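Local structure of AvrRxo1-ORF1 (Xanthomonas oryzae pv. oryzicola, 4Z8T) at residues D61-P65 with T66-L70; P87-A90 with A91-K94. The protein is a type III effector with a polynucleotide kinase domain, is probably a P-loop phosphotransferase related to the zeta toxins, and pairs with its interactor AvrRxo1-ORF2. One frame throughout, in Å; residues are numbered along the deposited sequence.

Interaction 1. Residues D61-P65 with T66-L70; sequences DGCQP and TLFAL
Thr-66 OG1 donates a hydrogen bond of 2.7 Å to Gln-64 O, two residues back in the chain. The hydroxyl arrives from above the carbonyl plane, 45° out of it. With OG1 anti to its own carbonyl carbon (chi1 -66°), the Thr-66 hydroxyl spans Pro-65 and links the Gln-64 carbonyl to the first residue of the strand. Gln-64 adds a looser touch through its own CG, 4.1 Å from Thr-66 OG1, and its side chain runs on across that of Thr-66.

Residues 61-63 close helix 34-60 in a Schellman motif, Gly-62 at positive phi being the C-prime residue: Cys-63 N goes to Leu-58 O and Gly-62 N to Glu-59 O. The chain then passes into strand 66-71, an inner strand of the sheet, where Pro-65 and Leu-67 bond through their backbones to strand 179-185 and Thr-66 and Phe-68 to Ile-154. At the far end of the strand a probable P-loop begins.

Sulfur and apolar contacts join Cys-63 to the strand. Cys-63 SG, swung over beside its own carbonyl carbon and away from the backbone N, meets the rim of the Phe-68 ring, 3.7 Å from Phe-68 CZ and 4.0 Å from Phe-68 CE1. It lies 75° off the ring normal, an edge-on sulfur-aromatic contact. Cys-63 SG is also 3.6 Å from Thr-66 OG1. Within the strand, Thr-66 CG2 sits 3.6 Å above one face of the Phe-68 ring, offset toward its rim, while Leu-58 of helix 34-60 packs against both Cys-63 and Phe-68.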
loop_
_atom_site.group_PDB
_atom_site.type_symbol
_atom_site.label_atom_id
_atom_site.label_comp_id
_atom_site.label_asym_id
_atom_site.label_seq_id
_atom_site.Cartn_x
_atom_site.Cartn_y
_atom_site.Cartn_z
ATOM N N ASP A 61 -21.232 30.942 25.271
ATOM C CA ASP A 61 -21.482 30.866 23.837
ATOM C C ASP A 61 -22.530 29.802 23.517
ATOM O O ASP A 61 -22.698 29.415 22.364
ATOM C CB ASP A 61 -20.177 30.601 23.066
ATOM C CG ASP A 61 -19.314 31.844 22.921
ATOM O OD1 ASP A 61 -19.839 32.973 23.036
ATOM O OD2 ASP A 61 -18.095 31.692 22.675
ATOM N N GLY A 62 -23.235 29.336 24.548
ATOM C CA GLY A 62 -24.401 28.483 24.365
ATOM C C GLY A 62 -24.154 26.993 24.228
ATOM O O GLY A 62 -25.053 26.238 23.845
ATOM N N CYS A 63 -22.940 26.569 24.549
ATOM C CA CYS A 63 -22.553 25.169 24.425
ATOM C C CYS A 63 -23.072 24.375 25.626
ATOM O O CYS A 63 -22.779 24.706 26.781
ATOM C CB CYS A 63 -21.022 25.085 24.342
ATOM S SG CYS A 63 -20.371 23.477 23.862
ATOM N N GLN A 64 -23.846 23.327 25.365
ATOM C CA GLN A 64 -24.266 22.438 26.440
ATOM C C GLN A 64 -23.046 21.703 26.994
ATOM O O GLN A 64 -21.994 21.702 26.347
ATOM C CB GLN A 64 -25.321 21.445 25.936
ATOM C CG GLN A 64 -24.835 20.440 24.906
ATOM C CD GLN A 64 -25.988 19.689 24.256
ATOM O OE1 GLN A 64 -26.931 19.274 24.931
ATOM N NE2 GLN A 64 -25.923 19.526 22.938
ATOM N N PRO A 65 -23.170 21.079 28.182
ATOM C CA PRO A 65 -21.972 20.442 28.740
ATOM C C PRO A 65 -21.431 19.380 27.796
ATOM O O PRO A 65 -22.172 18.492 27.350
ATOM C CB PRO A 65 -22.479 19.820 30.045
ATOM C CG PRO A 65 -23.568 20.756 30.462
ATOM C CD PRO A 65 -24.259 21.151 29.175
ATOM N N THR A 66 -20.148 19.513 27.460
ATOM C CA THR A 66 -19.553 18.771 26.358
ATOM C C THR A 66 -18.148 18.349 26.750
ATOM O O THR A 66 -17.437 19.078 27.452
ATOM C CB THR A 66 -19.484 19.670 25.087
ATOM O OG1 THR A 66 -20.816 19.960 24.632
ATOM C CG2 THR A 66 -18.742 18.982 23.943
ATOM N N LEU A 67 -17.772 17.148 26.325
ATOM C CA LEU A 67 -16.382 16.701 26.358
ATOM C C LEU A 67 -15.878 16.824 24.929
ATOM O O LEU A 67 -16.297 16.071 24.051
ATOM C CB LEU A 67 -16.303 15.241 26.839
ATOM C CG LEU A 67 -14.950 14.586 27.160
ATOM C CD1 LEU A 67 -15.169 13.309 27.986
ATOM C CD2 LEU A 67 -14.190 14.249 25.910
ATOM N N PHE A 68 -15.000 17.792 24.676
ATOM C CA PHE A 68 -14.392 17.919 23.356
ATOM C C PHE A 68 -13.175 17.011 23.326
ATOM O O PHE A 68 -12.239 17.190 24.115
ATOM C CB PHE A 68 -13.927 19.361 23.105
ATOM C CG PHE A 68 -15.049 20.330 22.905
ATOM C CD1 PHE A 68 -15.607 20.994 23.992
ATOM C CD2 PHE A 68 -15.557 20.570 21.640
ATOM C CE1 PHE A 68 -16.646 21.899 23.814
ATOM C CE2 PHE A 68 -16.598 21.465 21.455
ATOM C CZ PHE A 68 -17.147 22.130 22.546
ATOM N N ALA A 69 -13.195 16.022 22.438
ATOM C CA ALA A 69 -12.132 15.029 22.353
ATOM C C ALA A 69 -11.400 15.249 21.032
ATOM O O ALA A 69 -12.011 15.246 19.966
ATOM C CB ALA A 69 -12.724 13.609 22.418
ATOM N N LEU A 70 -10.096 15.480 21.106
ATOM C CA LEU A 70 -9.284 15.619 19.905
ATOM C C LEU A 70 -8.420 14.373 19.768
ATOM O O LEU A 70 -7.372 14.251 20.407
ATOM C CB LEU A 70 -8.397 16.866 20.002
ATOM C CG LEU A 70 -9.165 18.111 20.448
ATOM C CD1 LEU A 70 -8.234 19.315 20.657
ATOM C CD2 LEU A 70 -10.227 18.423 19.424
#

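Interaction 2. Residues P87-A90 with A91-K94; sequences PVLA and AALK
Leu-89 and Leu-93 stand one turn apart on helix 87-95 and pack in the i to i+4 manner of an alpha-helix, on a short helix that follows the one after the probable P-loop. Leu-93 can be traced outward. Leu-93 CB lies 3.5 Å from Leu-89 O, the same carbonyl that accepts the Leu-93 amide. Leu-93 CG stays against that oxygen and also meets Leu-89 CD1 at 4.0 Å. With CG anti to the carbonyl carbon (chi1 -71°), the chain leans back along the helix, and Leu-93 CD1 ends 3.8 Å from Leu-89 CG. Leu-93 also touches Leu-54 of helix 34-60 and Cys-101.

Four backbone bonds of the i+4 to i kind hold the turns together. Leu-93 N to Leu-89 O is short and straight, 2.8 Å with an N-H...O angle of 169°. Those of Ala-91 to Pro-87 O and Lys-94 to Ala-90 O are longer, their donors tilted about 30° from the carbonyl planes, and that of Ala-92 to Val-88 O is weak. Ala-92 packs on Leu-54 and Ser-57 of helix 34-60. Lys-94 is fully extended and its end leads away from the preceding turn; Lys-94 CB lies 3.6 Å from Ala-90 O.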
loop_
_atom_site.group_PDB
_atom_site.type_symbol
_atom_site.label_atom_id
_atom_site.label_comp_id
_atom_site.label_asym_id
_atom_site.label_seq_id
_atom_site.Cartn_x
_atom_site.Cartn_y
_atom_site.Cartn_z
ATOM N N PRO A 87 -15.197 26.191 15.945
ATOM C CA PRO A 87 -15.219 27.633 16.253
ATOM C C PRO A 87 -15.527 28.000 17.708
ATOM O O PRO A 87 -14.930 28.956 18.217
ATOM C CB PRO A 87 -16.330 28.180 15.343
ATOM C CG PRO A 87 -16.423 27.211 14.222
ATOM C CD PRO A 87 -16.075 25.855 14.806
ATOM N N VAL A 88 -16.453 27.303 18.368
ATOM C CA VAL A 88 -16.769 27.660 19.752
ATOM C C VAL A 88 -15.575 27.408 20.672
ATOM O O VAL A 88 -15.319 28.175 21.597
ATOM C CB VAL A 88 -18.087 26.994 20.250
ATOM C CG1 VAL A 88 -17.885 25.519 20.647
ATOM C CG2 VAL A 88 -18.696 27.781 21.398
ATOM N N LEU A 89 -14.817 26.354 20.385
ATOM C CA LEU A 89 -13.683 26.002 21.219
ATOM C C LEU A 89 -12.518 26.929 20.889
ATOM O O LEU A 89 -11.768 27.332 21.784
ATOM C CB LEU A 89 -13.310 24.538 21.028
ATOM C CG LEU A 89 -12.062 24.092 21.780
ATOM C CD1 LEU A 89 -12.249 24.302 23.277
ATOM C CD2 LEU A 89 -11.788 22.623 21.454
ATOM N N ALA A 90 -12.391 27.283 19.610
ATOM C CA ALA A 90 -11.363 28.240 19.201
ATOM C C ALA A 90 -11.513 29.544 19.963
ATOM O O ALA A 90 -10.516 30.127 20.406
ATOM C CB ALA A 90 -11.416 28.495 17.713
ATOM N N ALA A 91 -12.754 30.004 20.117
ATOM C CA ALA A 91 -13.023 31.237 20.844
ATOM C C ALA A 91 -12.600 31.114 22.303
ATOM O O ALA A 91 -12.084 32.063 22.904
ATOM C CB ALA A 91 -14.517 31.580 20.746
ATOM N N ALA A 92 -12.852 29.948 22.890
ATOM C CA ALA A 92 -12.476 29.706 24.271
ATOM C C ALA A 92 -10.964 29.614 24.458
ATOM O O ALA A 92 -10.411 30.204 25.388
ATOM C CB ALA A 92 -13.152 28.442 24.779
ATOM N N LEU A 93 -10.300 28.851 23.599
ATOM C CA LEU A 93 -8.854 28.671 23.711
ATOM C C LEU A 93 -8.113 29.987 23.517
ATOM O O LEU A 93 -7.012 30.172 24.039
ATOM C CB LEU A 93 -8.365 27.642 22.697
ATOM C CG LEU A 93 -8.771 26.195 22.987
ATOM C CD1 LEU A 93 -8.504 25.290 21.780
ATOM C CD2 LEU A 93 -8.047 25.677 24.228
ATOM N N LYS A 94 -8.708 30.902 22.770
ATOM C CA LYS A 94 -8.091 32.213 22.595
ATOM C C LYS A 94 -7.952 32.903 23.952
ATOM O O LYS A 94 -6.939 33.551 24.230
ATOM C CB LYS A 94 -8.918 33.063 21.636
ATOM C CG LYS A 94 -8.191 34.271 21.083
ATOM C CD LYS A 94 -9.118 35.074 20.190
ATOM C CE LYS A 94 -8.390 36.251 19.563
ATOM N NZ LYS A 94 -9.312 37.058 18.722
#

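How the interactions relate
Interaction 1 comes first along the chain, in the loop and strand after helix 34-60; interaction 2 follows on helix 87-95, after the probable P-loop and helix 78-85. Their centres are 11 Å apart, and they touch directly. Val-88 is the main bridge: its CG2 packs on Asp-61 CB at 3.6 Å and its CG1 on Phe-68 CZ at 4.0 Å, while Leu-89 CD2 reaches Phe-68 CB. Leu-58 of helix 34-60 meets both Phe-68 and Val-88. Strand 66-71 and the two helices thus pack together beside the probable nucleotide-binding loop, within the part related to zeta toxins.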